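Side-chain contacts in esterase A (Caulobacter crescentus, PDB 5GKV), which probably hydrolyses ester substrates as a penicillin-binding-protein homolog of the serine beta-lactamase family: residues S213-V218 with E255-E260; F145-T150 with A178-R183; Q33-A36 with G42-F45. All blocks are in the same frame, centred on the assembly; numbering follows the deposited sequence.

Contact 1. Residues S213-V218 with E255-E260; sequences SEHDRV and EWRRVE
On the surface of this beta-lactamase-family fold, the last turn of helix 253-258 meets the irregular loop that follows strand 206-208, and H215 lying against R257 makes most of the contact. The aliphatic part of R257 runs across one face of the imidazole: its CD sits 3.9 Å from the centroid of the H215 ring and only 2° off the ring normal, a CH-pi contact over the face. CB of R257 supports the far end of the same ring, 3.6 Å from H215 NE2. That nitrogen is already hydrogen-bonded to L210 O, which probably helps fix the rotation of the imidazole. R258 takes the rim instead, with its CG 4.0 Å from H215 CE1 near the ring plane, so consecutive helix residues hold a face and an edge of one histidine.

The loop turns at this point, with V218 N bonding to H215 O. V218, just past this turn, lies against the guanidinium of R257, which an extended chain carries past the histidine. CG1 of V218 rests over the middle of that flat group, 3.7 Å from R257 CZ, while H215 CB lies at its edge; the H215 ring and the R257 guanidinium stand 82° apart. The R258 chain bends at chi3 (-76°), and its NH1 forms a salt bridge with D212, just ahead of the loop segment. Within the loop, R217 grips E214 side-on: NE, 2.9 Å from E214 OE1, and NH2 both donate to that one oxygen. R217 NH1 has a further salt bridge to D205, tying the turn back toward strand 206-208.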
ATOM      1  N   SER A 213      14.904  13.660  10.874  1.00 19.70           N
ATOM      2  CA  SER A 213      14.273  14.333  12.014  1.00 23.10           C
ATOM      3  C   SER A 213      13.029  13.604  12.517  1.00 24.65           C
ATOM      4  O   SER A 213      12.601  13.827  13.663  1.00 20.33           O
ATOM      5  CB  SER A 213      13.887  15.756  11.634  1.00 20.27           C
ATOM      6  OG  SER A 213      12.985  15.735  10.540  1.00 24.71           O
ATOM      7  N   GLU A 214      12.432  12.753  11.685  1.00 19.08           N
ATOM      8  CA  GLU A 214      11.253  11.977  12.052  1.00 21.16           C
ATOM      9  C   GLU A 214      11.578  10.573  12.551  1.00 24.40           C
ATOM     10  O   GLU A 214      10.661   9.855  12.972  1.00 21.03           O
ATOM     11  CB  GLU A 214      10.308  11.864  10.847  1.00 20.50           C
ATOM     12  CG  GLU A 214      10.015  13.181  10.157  1.00 22.23           C
ATOM     13  CD  GLU A 214       9.654  14.272  11.137  1.00 26.47           C
ATOM     14  OE1 GLU A 214       8.684  14.095  11.912  1.00 22.31           O
ATOM     15  OE2 GLU A 214      10.349  15.310  11.139  1.00 28.88           O
ATOM     16  N   HIS A 215      12.845  10.156  12.512  1.00 20.91           N
ATOM     17  CA  HIS A 215      13.140   8.742  12.752  1.00 20.27           C
ATOM     18  C   HIS A 215      12.880   8.328  14.194  1.00 23.34           C
ATOM     19  O   HIS A 215      12.553   7.165  14.443  1.00 21.88           O
ATOM     20  CB  HIS A 215      14.580   8.416  12.372  1.00 21.60           C
ATOM     21  CG  HIS A 215      14.816   8.387  10.895  1.00 25.50           C
ATOM     22  ND1 HIS A 215      15.972   7.889  10.334  1.00 27.66           N
ATOM     23  CD2 HIS A 215      14.048   8.810   9.862  1.00 22.48           C
ATOM     24  CE1 HIS A 215      15.907   8.009   9.019  1.00 27.86           C
ATOM     25  NE2 HIS A 215      14.747   8.560   8.707  1.00 24.55           N
ATOM     26  N   ASP A 216      12.994   9.255  15.151  1.00 21.92           N
ATOM     27  CA  ASP A 216      12.856   8.878  16.555  1.00 22.84           C
ATOM     28  C   ASP A 216      11.434   8.489  16.929  1.00 25.67           C
ATOM     29  O   ASP A 216      11.246   7.831  17.959  1.00 28.09           O
ATOM     30  CB  ASP A 216      13.338  10.003  17.480  1.00 26.91           C
ATOM     31  CG  ASP A 216      14.858  10.175  17.455  1.00 46.27           C
ATOM     32  OD1 ASP A 216      15.351  11.213  17.970  1.00 52.62           O
ATOM     33  OD2 ASP A 216      15.553   9.274  16.917  1.00 52.83           O
ATOM     34  N   ARG A 217      10.427   8.867  16.137  1.00 18.97           N
ATOM     35  CA  ARG A 217       9.055   8.464  16.444  1.00 19.87           C
ATOM     36  C   ARG A 217       8.585   7.285  15.595  1.00 15.85           C
ATOM     37  O   ARG A 217       7.384   6.978  15.581  1.00 14.84           O
ATOM     38  CB  ARG A 217       8.100   9.655  16.302  1.00 21.41           C
ATOM     39  CG  ARG A 217       7.945  10.228  14.899  1.00 18.11           C
ATOM     40  CD  ARG A 217       7.398  11.669  14.984  1.00 17.44           C
ATOM     41  NE  ARG A 217       7.175  12.283  13.675  1.00 17.11           N
ATOM     42  CZ  ARG A 217       6.020  12.238  13.011  1.00 20.85           C
ATOM     43  NH1 ARG A 217       4.977  11.595  13.527  1.00 17.47           N
ATOM     44  NH2 ARG A 217       5.903  12.835  11.834  1.00 20.84           N
ATOM     45  N   VAL A 218       9.501   6.622  14.900  1.00 17.63           N
ATOM     46  CA  VAL A 218       9.179   5.431  14.121  1.00 13.99           C
ATOM     47  C   VAL A 218       9.174   4.216  15.043  1.00 17.24           C
ATOM     48  O   VAL A 218      10.132   3.985  15.791  1.00 15.95           O
ATOM     49  CB  VAL A 218      10.181   5.251  12.973  1.00 15.68           C
ATOM     50  CG1 VAL A 218       9.999   3.867  12.319  1.00 17.74           C
ATOM     51  CG2 VAL A 218       9.993   6.349  11.954  1.00 18.66           C
ATOM     52  N   GLU A 255      18.923   4.526   6.162  1.00 32.93           N
ATOM     53  CA  GLU A 255      18.873   4.761   4.721  1.00 37.76           C
ATOM     54  C   GLU A 255      17.608   4.160   4.109  1.00 34.16           C
ATOM     55  O   GLU A 255      17.010   4.757   3.206  1.00 31.79           O
ATOM     56  CB  GLU A 255      20.128   4.226   4.023  1.00 42.94           C
ATOM     57  CG  GLU A 255      20.469   5.024   2.740  1.00 43.36           C
ATOM     58  CD  GLU A 255      21.427   4.298   1.803  1.00 55.74           C
ATOM     59  OE1 GLU A 255      21.506   4.678   0.608  1.00 59.11           O
ATOM     60  OE2 GLU A 255      22.106   3.354   2.263  1.00 61.34           O
ATOM     61  N   TRP A 256      17.169   2.995   4.602  1.00 32.60           N
ATOM     62  CA  TRP A 256      15.932   2.412   4.093  1.00 32.05           C
ATOM     63  C   TRP A 256      14.744   3.330   4.349  1.00 31.86           C
ATOM     64  O   TRP A 256      13.830   3.406   3.518  1.00 33.11           O
ATOM     65  CB  TRP A 256      15.691   1.034   4.719  1.00 34.13           C
ATOM     66  CG  TRP A 256      14.487   0.327   4.163  1.00 33.22           C
ATOM     67  CD1 TRP A 256      14.438  -0.472   3.051  1.00 33.26           C
ATOM     68  CD2 TRP A 256      13.156   0.360   4.694  1.00 27.37           C
ATOM     69  NE1 TRP A 256      13.156  -0.939   2.862  1.00 32.66           N
ATOM     70  CE2 TRP A 256      12.351  -0.445   3.857  1.00 33.70           C
ATOM     71  CE3 TRP A 256      12.566   0.992   5.800  1.00 29.87           C
ATOM     72  CZ2 TRP A 256      10.987  -0.638   4.092  1.00 27.81           C
ATOM     73  CZ3 TRP A 256      11.218   0.807   6.025  1.00 25.41           C
ATOM     74  CH2 TRP A 256      10.443  -0.003   5.177  1.00 27.92           C
ATOM     75  N   ARG A 257      14.753   4.056   5.472  1.00 26.88           N
ATOM     76  CA  ARG A 257      13.717   5.055   5.716  1.00 28.48           C
ATOM     77  C   ARG A 257      13.870   6.267   4.806  1.00 27.07           C
ATOM     78  O   ARG A 257      12.872   6.797   4.304  1.00 23.50           O
ATOM     79  CB  ARG A 257      13.752   5.486   7.177  1.00 29.47           C
ATOM     80  CG  ARG A 257      13.420   4.344   8.123  1.00 28.03           C
ATOM     81  CD  ARG A 257      13.555   4.756   9.571  1.00 25.18           C
ATOM     82  NE  ARG A 257      13.406   3.588  10.434  1.00 30.20           N
ATOM     83  CZ  ARG A 257      13.680   3.571  11.736  1.00 37.15           C
ATOM     84  NH1 ARG A 257      14.126   4.664  12.344  1.00 34.88           N
ATOM     85  NH2 ARG A 257      13.511   2.456  12.432  1.00 38.88           N
ATOM     86  N   ARG A 258      15.113   6.714   4.582  1.00 26.57           N
ATOM     87  CA  ARG A 258      15.358   7.991   3.909  1.00 30.56           C
ATOM     88  C   ARG A 258      14.985   7.945   2.430  1.00 28.37           C
ATOM     89  O   ARG A 258      14.455   8.926   1.888  1.00 26.54           O
ATOM     90  CB  ARG A 258      16.834   8.398   4.053  1.00 37.93           C
ATOM     91  CG  ARG A 258      17.235   9.021   5.392  1.00 37.23           C
ATOM     92  CD  ARG A 258      18.664   9.616   5.332  1.00 40.55           C
ATOM     93  NE  ARG A 258      19.708   8.587   5.385  1.00 40.63           N
ATOM     94  CZ  ARG A 258      20.253   8.122   6.508  1.00 46.36           C
ATOM     95  NH1 ARG A 258      19.866   8.596   7.684  1.00 42.10           N
ATOM     96  NH2 ARG A 258      21.189   7.176   6.459  1.00 46.38           N
ATOM     97  N   VAL A 259      15.291   6.839   1.748  1.00 27.71           N
ATOM     98  CA  VAL A 259      15.074   6.759   0.303  1.00 29.77           C
ATOM     99  C   VAL A 259      13.586   6.598   0.022  1.00 28.70           C
ATOM    100  O   VAL A 259      12.769   6.517   0.946  1.00 27.56           O
ATOM    101  CB  VAL A 259      15.884   5.608  -0.328  1.00 34.42           C
ATOM    102  CG1 VAL A 259      17.380   5.871  -0.186  1.00 39.12           C
ATOM    103  CG2 VAL A 259      15.501   4.253   0.302  1.00 30.21           C
ATOM    104  N   GLU A 260      13.217   6.554  -1.254  1.00 26.12           N
ATOM    105  CA  GLU A 260      11.831   6.359  -1.657  1.00 29.10           C
ATOM    106  C   GLU A 260      11.696   4.973  -2.263  1.00 29.96           C
ATOM    107  O   GLU A 260      12.335   4.674  -3.275  1.00 25.19           O
ATOM    108  CB  GLU A 260      11.397   7.412  -2.671  1.00 27.14           C
ATOM    109  CG  GLU A 260      11.480   8.828  -2.165  1.00 26.20           C
ATOM    110  CD  GLU A 260      10.774   9.786  -3.109  1.00 31.69           C
ATOM    111  OE1 GLU A 260      10.018   9.297  -3.996  1.00 27.14           O
ATOM    112  OE2 GLU A 260      10.979  11.011  -2.959  1.00 26.88           O
TER

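Contact 2. Residues F145-T150 with A178-R183; sequences FDWDAT and AGEIFR
The indole of W147 meets helix 173-186 edge-on: E180 OE1 and the backbone of G179 lie at its rim near the ring plane, while the ring of Y176 meets it with the planes at about 35°. NE1 of W147 donates to E180 OE1 at 2.9 Å, nearly straight at 172° and in the indole plane, although it reaches the oxygen from above the carboxylate plane. R183 NE arrives at that same oxygen from the opposite face. R183 NH2 donates to the other oxygen, 2.7 Å from E180 OE2, completing a side-on, two-nitrogen salt bridge. Farther along the indole, CZ2 of W147 approaches G179 C to 3.7 Å; with no side chain on G179, the six-membered ring can lie close to the helix backbone. With chi1 at -174°, the indole swings away from the W147 backbone N and crosses from the first turn of helix 147-156, where D146 is the N-cap and accepts from A149 N. A water links D148 OD1 to E180 OE2, weakly at the glutamate. With R183 and also R184 as salt-bridge partners, the buried E180 is probably kept ionised, strengthening its hold on the indole N-H.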
ATOM      1  N   PHE A 145      18.725   0.363  -3.521  1.00 32.92           N
ATOM      2  CA  PHE A 145      19.084   1.698  -3.045  1.00 35.12           C
ATOM      3  C   PHE A 145      19.631   2.603  -4.142  1.00 39.56           C
ATOM      4  O   PHE A 145      19.956   3.764  -3.865  1.00 43.12           O
ATOM      5  CB  PHE A 145      20.102   1.595  -1.908  1.00 36.64           C
ATOM      6  CG  PHE A 145      19.553   0.946  -0.679  1.00 41.29           C
ATOM      7  CD1 PHE A 145      18.777   1.671   0.214  1.00 42.06           C
ATOM      8  CD2 PHE A 145      19.792  -0.396  -0.421  1.00 43.33           C
ATOM      9  CE1 PHE A 145      18.259   1.076   1.344  1.00 41.49           C
ATOM     10  CE2 PHE A 145      19.280  -0.998   0.717  1.00 46.95           C
ATOM     11  CZ  PHE A 145      18.512  -0.263   1.599  1.00 42.25           C
ATOM     12  N   ASP A 146      19.737   2.106  -5.368  1.00 34.49           N
ATOM     13  CA  ASP A 146      20.187   2.874  -6.520  1.00 33.77           C
ATOM     14  C   ASP A 146      19.007   2.937  -7.484  1.00 32.74           C
ATOM     15  O   ASP A 146      18.849   2.047  -8.325  1.00 31.10           O
ATOM     16  CB  ASP A 146      21.420   2.218  -7.158  1.00 36.71           C
ATOM     17  CG  ASP A 146      21.945   2.982  -8.363  1.00 36.24           C
ATOM     18  OD1 ASP A 146      21.212   3.807  -8.955  1.00 37.85           O
ATOM     19  OD2 ASP A 146      23.109   2.737  -8.736  1.00 43.29           O
ATOM     20  N   TRP A 147      18.197   3.995  -7.358  1.00 31.74           N
ATOM     21  CA  TRP A 147      16.986   4.134  -8.165  1.00 29.91           C
ATOM     22  C   TRP A 147      17.262   3.894  -9.645  1.00 33.09           C
ATOM     23  O   TRP A 147      16.574   3.097 -10.297  1.00 28.31           O
ATOM     24  CB  TRP A 147      16.368   5.520  -7.971  1.00 30.51           C
ATOM     25  CG  TRP A 147      15.059   5.648  -8.676  1.00 26.25           C
ATOM     26  CD1 TRP A 147      14.846   6.100  -9.952  1.00 26.81           C
ATOM     27  CD2 TRP A 147      13.778   5.287  -8.156  1.00 23.41           C
ATOM     28  NE1 TRP A 147      13.502   6.055 -10.247  1.00 25.06           N
ATOM     29  CE2 TRP A 147      12.829   5.549  -9.162  1.00 25.10           C
ATOM     30  CE3 TRP A 147      13.344   4.759  -6.933  1.00 23.02           C
ATOM     31  CZ2 TRP A 147      11.466   5.299  -8.986  1.00 22.89           C
ATOM     32  CZ3 TRP A 147      11.993   4.517  -6.752  1.00 21.14           C
ATOM     33  CH2 TRP A 147      11.064   4.793  -7.775  1.00 21.91           C
ATOM     34  N   ASP A 148      18.277   4.568 -10.190  1.00 30.95           N
ATOM     35  CA  ASP A 148      18.537   4.475 -11.625  1.00 32.00           C
ATOM     36  C   ASP A 148      18.970   3.071 -12.031  1.00 31.58           C
ATOM     37  O   ASP A 148      18.576   2.580 -13.096  1.00 29.99           O
ATOM     38  CB  ASP A 148      19.588   5.503 -12.041  1.00 30.85           C
ATOM     39  CG  ASP A 148      19.012   6.914 -12.180  1.00 43.54           C
ATOM     40  OD1 ASP A 148      17.773   7.068 -12.135  1.00 37.61           O
ATOM     41  OD2 ASP A 148      19.800   7.874 -12.351  1.00 47.58           O
ATOM     42  N   ALA A 149      19.781   2.404 -11.210  1.00 29.27           N
ATOM     43  CA  ALA A 149      20.205   1.055 -11.580  1.00 30.21           C
ATOM     44  C   ALA A 149      19.035   0.074 -11.538  1.00 27.16           C
ATOM     45  O   ALA A 149      18.928  -0.808 -12.400  1.00 27.85           O
ATOM     46  CB  ALA A 149      21.343   0.579 -10.683  1.00 29.76           C
ATOM     47  N   THR A 150      18.129   0.227 -10.566  1.00 27.32           N
ATOM     48  CA  THR A 150      16.966  -0.660 -10.512  1.00 27.47           C
ATOM     49  C   THR A 150      16.074  -0.460 -11.737  1.00 27.31           C
ATOM     50  O   THR A 150      15.694  -1.430 -12.409  1.00 23.33           O
ATOM     51  CB  THR A 150      16.177  -0.432  -9.214  1.00 25.40           C
ATOM     52  OG1 THR A 150      17.018  -0.695  -8.084  1.00 29.53           O
ATOM     53  CG2 THR A 150      14.957  -1.354  -9.144  1.00 20.90           C
ATOM     54  N   ALA A 178       5.944   2.169 -11.033  1.00 20.08           N
ATOM     55  CA  ALA A 178       5.062   3.305 -10.780  1.00 20.55           C
ATOM     56  C   ALA A 178       5.859   4.584 -10.557  1.00 19.75           C
ATOM     57  O   ALA A 178       5.502   5.645 -11.084  1.00 18.72           O
ATOM     58  CB  ALA A 178       4.167   3.024  -9.570  1.00 16.08           C
ATOM     59  N   GLY A 179       6.939   4.501  -9.776  1.00 18.68           N
ATOM     60  CA  GLY A 179       7.673   5.703  -9.414  1.00 20.88           C
ATOM     61  C   GLY A 179       8.345   6.347 -10.609  1.00 20.01           C
ATOM     62  O   GLY A 179       8.409   7.575 -10.710  1.00 20.72           O
ATOM     63  N   GLU A 180       8.855   5.532 -11.530  1.00 17.86           N
ATOM     64  CA  GLU A 180       9.616   6.086 -12.641  1.00 17.31           C
ATOM     65  C   GLU A 180       8.684   6.651 -13.703  1.00 17.80           C
ATOM     66  O   GLU A 180       8.982   7.689 -14.299  1.00 17.98           O
ATOM     67  CB  GLU A 180      10.555   5.012 -13.217  1.00 20.85           C
ATOM     68  CG  GLU A 180      11.429   5.463 -14.379  1.00 22.46           C
ATOM     69  CD  GLU A 180      12.456   6.518 -14.006  1.00 25.28           C
ATOM     70  OE1 GLU A 180      12.535   6.911 -12.822  1.00 22.73           O
ATOM     71  OE2 GLU A 180      13.185   6.966 -14.922  1.00 29.81           O
ATOM     72  N   ILE A 181       7.548   5.993 -13.938  1.00 19.04           N
ATOM     73  CA  ILE A 181       6.507   6.582 -14.779  1.00 16.97           C
ATOM     74  C   ILE A 181       6.105   7.942 -14.223  1.00 20.32           C
ATOM     75  O   ILE A 181       6.068   8.952 -14.945  1.00 18.70           O
ATOM     76  CB  ILE A 181       5.298   5.635 -14.877  1.00 18.15           C
ATOM     77  CG1 ILE A 181       5.667   4.333 -15.618  1.00 18.78           C
ATOM     78  CG2 ILE A 181       4.118   6.334 -15.564  1.00 21.58           C
ATOM     79  CD1 ILE A 181       4.585   3.278 -15.499  1.00 17.15           C
ATOM     80  N   PHE A 182       5.840   7.993 -12.910  1.00 18.42           N
ATOM     81  CA  PHE A 182       5.470   9.256 -12.267  1.00 19.48           C
ATOM     82  C   PHE A 182       6.548  10.321 -12.457  1.00 19.37           C
ATOM     83  O   PHE A 182       6.255  11.457 -12.856  1.00 21.19           O
ATOM     84  CB  PHE A 182       5.217   9.039 -10.771  1.00 16.83           C
ATOM     85  CG  PHE A 182       4.728  10.277 -10.076  1.00 15.62           C
ATOM     86  CD1 PHE A 182       5.619  11.182  -9.534  1.00 19.41           C
ATOM     87  CD2 PHE A 182       3.374  10.538  -9.992  1.00 19.82           C
ATOM     88  CE1 PHE A 182       5.156  12.335  -8.918  1.00 20.62           C
ATOM     89  CE2 PHE A 182       2.909  11.685  -9.388  1.00 17.37           C
ATOM     90  CZ  PHE A 182       3.804  12.582  -8.853  1.00 18.80           C
ATOM     91  N   ARG A 183       7.799   9.980 -12.132  1.00 16.77           N
ATOM     92  CA  ARG A 183       8.901  10.941 -12.191  1.00 20.91           C
ATOM     93  C   ARG A 183       9.061  11.519 -13.596  1.00 23.92           C
ATOM     94  O   ARG A 183       9.203  12.737 -13.772  1.00 21.70           O
ATOM     95  CB  ARG A 183      10.197  10.264 -11.725  1.00 24.38           C
ATOM     96  CG  ARG A 183      11.351  11.204 -11.397  1.00 33.74           C
ATOM     97  CD  ARG A 183      12.656  10.429 -11.086  1.00 36.96           C
ATOM     98  NE  ARG A 183      13.158   9.700 -12.253  1.00 34.11           N
ATOM     99  CZ  ARG A 183      13.553  10.275 -13.393  1.00 41.95           C
ATOM    100  NH1 ARG A 183      13.509  11.600 -13.531  1.00 39.72           N
ATOM    101  NH2 ARG A 183      13.982   9.524 -14.406  1.00 36.41           N
TER
HETATM  102  O   HOH W   1      15.711   6.181 -14.228  1.00 35.40           O

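Contact 3. Residues Q33-A36 with G42-F45; sequences QNFA and GARF
F35 of helix 25-35 reaches A43 and G42 at the start of strand 42-49, and these three buried residues make the whole contact. The phenyl group does the reaching. Its CZ lies 3.9 Å from A43 CB, an apolar touch that is oblique to the ring, while CE1 is 4.3 Å from G42 CA, which sits at the ring edge near its plane. The strand is therefore met by the far corner of the phenyl, not by the middle of a face. A chi1 of -72° turns the ring away from the F35 carbonyl and across to the strand. The backbones stay well apart, with F35 CA 8.4 Å from G42 CA.

On the strand side, A43 points its methyl toward the helix, and G42 offers only its backbone. Both lie on one of the central strands of the antiparallel sheet: G42 bonds with N363, at the end of the neighbouring strand 356-362, and A43 pairs with G59 of strand 52-60. A43 also touches Y360 and M362, so its small side chain is shared between F35 and the next strand. The ring of F31, from the same helix, also meets F35 edge-to-face, and T14 and E40 touch it as well. A short connection joins helix and strand, so this is a local packing of the N-terminal helix on the sheet that follows it. Carbon contacts carry the meeting, with no polar bond between the two segments: it rests on shape and burial, while the backbones of G42 and A43 bond to the adjoining strands' N363 and G59.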
ATOM      1  N   GLN A  33      -9.830  -6.786  22.231  1.00 16.41           N
ATOM      2  CA  GLN A  33      -9.605  -8.224  22.136  1.00 19.75           C
ATOM      3  C   GLN A  33      -8.364  -8.561  21.310  1.00 23.32           C
ATOM      4  O   GLN A  33      -7.679  -9.542  21.629  1.00 21.89           O
ATOM      5  CB  GLN A  33     -10.828  -8.926  21.551  1.00 21.13           C
ATOM      6  CG  GLN A  33     -10.737 -10.463  21.591  1.00 28.60           C
ATOM      7  CD  GLN A  33     -10.915 -10.999  23.007  1.00 37.81           C
ATOM      8  OE1 GLN A  33     -11.736 -10.485  23.776  1.00 37.29           O
ATOM      9  NE2 GLN A  33     -10.132 -12.015  23.364  1.00 35.27           N
ATOM     10  N   ASN A  34      -8.060  -7.779  20.250  1.00 20.84           N
ATOM     11  CA  ASN A  34      -6.833  -8.020  19.475  1.00 20.62           C
ATOM     12  C   ASN A  34      -5.593  -7.994  20.368  1.00 19.91           C
ATOM     13  O   ASN A  34      -4.624  -8.711  20.102  1.00 18.36           O
ATOM     14  CB  ASN A  34      -6.652  -6.979  18.349  1.00 18.52           C
ATOM     15  CG  ASN A  34      -7.553  -7.227  17.146  1.00 20.23           C
ATOM     16  OD1 ASN A  34      -8.139  -8.299  17.001  1.00 20.51           O
ATOM     17  ND2 ASN A  34      -7.679  -6.220  16.284  1.00 15.13           N
ATOM     18  N   PHE A  35      -5.594  -7.160  21.409  1.00 17.91           N
ATOM     19  CA  PHE A  35      -4.456  -7.107  22.319  1.00 19.91           C
ATOM     20  C   PHE A  35      -4.437  -8.260  23.322  1.00 23.97           C
ATOM     21  O   PHE A  35      -3.389  -8.516  23.930  1.00 18.24           O
ATOM     22  CB  PHE A  35      -4.440  -5.765  23.057  1.00 18.70           C
ATOM     23  CG  PHE A  35      -4.039  -4.610  22.177  1.00 19.03           C
ATOM     24  CD1 PHE A  35      -2.714  -4.192  22.123  1.00 18.79           C
ATOM     25  CD2 PHE A  35      -4.984  -3.964  21.379  1.00 15.22           C
ATOM     26  CE1 PHE A  35      -2.323  -3.136  21.307  1.00 17.36           C
ATOM     27  CE2 PHE A  35      -4.608  -2.915  20.538  1.00 17.88           C
ATOM     28  CZ  PHE A  35      -3.266  -2.489  20.505  1.00 16.83           C
ATOM     29  N   ALA A  36      -5.550  -8.980  23.486  1.00 26.17           N
ATOM     30  CA  ALA A  36      -5.585 -10.088  24.438  1.00 28.45           C
ATOM     31  C   ALA A  36      -4.693 -11.237  23.982  1.00 37.20           C
ATOM     32  O   ALA A  36      -4.505 -11.477  22.782  1.00 32.09           O
ATOM     33  CB  ALA A  36      -7.013 -10.594  24.629  1.00 30.66           C
ATOM     34  N   GLY A  42       2.037  -2.885  19.308  1.00 13.37           N
ATOM     35  CA  GLY A  42       1.233  -1.679  19.317  1.00 12.53           C
ATOM     36  C   GLY A  42       0.451  -1.561  18.023  1.00 13.73           C
ATOM     37  O   GLY A  42       0.812  -2.154  16.993  1.00 12.94           O
ATOM     38  N   ALA A  43      -0.639  -0.789  18.080  1.00 13.95           N
ATOM     39  CA  ALA A  43      -1.485  -0.669  16.899  1.00 13.50           C
ATOM     40  C   ALA A  43      -2.361   0.572  16.995  1.00 13.83           C
ATOM     41  O   ALA A  43      -2.651   1.084  18.085  1.00 13.20           O
ATOM     42  CB  ALA A  43      -2.363  -1.917  16.713  1.00 11.69           C
ATOM     43  N   ARG A  44      -2.807   1.024  15.833  1.00 12.54           N
ATOM     44  CA  ARG A  44      -3.769   2.113  15.749  1.00 13.97           C
ATOM     45  C   ARG A  44      -4.757   1.785  14.640  1.00 15.60           C
ATOM     46  O   ARG A  44      -4.369   1.291  13.568  1.00 14.21           O
ATOM     47  CB  ARG A  44      -3.060   3.453  15.489  1.00 13.18           C
ATOM     48  CG  ARG A  44      -3.943   4.690  15.665  1.00 13.77           C
ATOM     49  CD  ARG A  44      -3.112   5.953  15.503  1.00 11.56           C
ATOM     50  NE  ARG A  44      -3.836   7.180  15.838  1.00 13.40           N
ATOM     51  CZ  ARG A  44      -3.267   8.385  15.780  1.00 17.60           C
ATOM     52  NH1 ARG A  44      -1.997   8.498  15.383  1.00 13.71           N
ATOM     53  NH2 ARG A  44      -3.954   9.461  16.092  1.00 13.38           N
ATOM     54  N   PHE A  45      -6.039   2.017  14.911  1.00 13.96           N
ATOM     55  CA  PHE A  45      -7.088   1.753  13.932  1.00 13.80           C
ATOM     56  C   PHE A  45      -7.925   3.008  13.804  1.00 14.85           C
ATOM     57  O   PHE A  45      -8.396   3.545  14.810  1.00 13.57           O
ATOM     58  CB  PHE A  45      -7.995   0.584  14.324  1.00 12.32           C
ATOM     59  CG  PHE A  45      -9.117   0.332  13.334  1.00 11.39           C
ATOM     60  CD1 PHE A  45      -8.854  -0.260  12.103  1.00 12.82           C
ATOM     61  CD2 PHE A  45     -10.435   0.671  13.643  1.00 14.49           C
ATOM     62  CE1 PHE A  45      -9.885  -0.493  11.176  1.00 13.28           C
ATOM     63  CE2 PHE A  45     -11.474   0.435  12.731  1.00 14.28           C
ATOM     64  CZ  PHE A  45     -11.200  -0.150  11.498  1.00 12.16           C
TER

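Overall arrangement
Contact 3 is fully buried and joins the N-terminal helix to the antiparallel sheet, whereas contacts 1 and 2 belong to the part of the fold rich in helices and loops. Contact 1 is a surface contact, contact 2 partly buried, and their centres are about 19 Å apart. No helix or strand is shared among the three. Contacts 1 and 2 are neighbours: F145 packs on W256, E255 and V259, and W147 CZ3 comes within 3.5 Å of E260 O. Contact 3 lies across the chain's centre from contact 2, about 35 Å between centres. Chemistry changes too: an arginine-histidine CH-pi meeting in contact 1, a charge-supported indole bond in contact 2, apolar side-chain touching in contact 3.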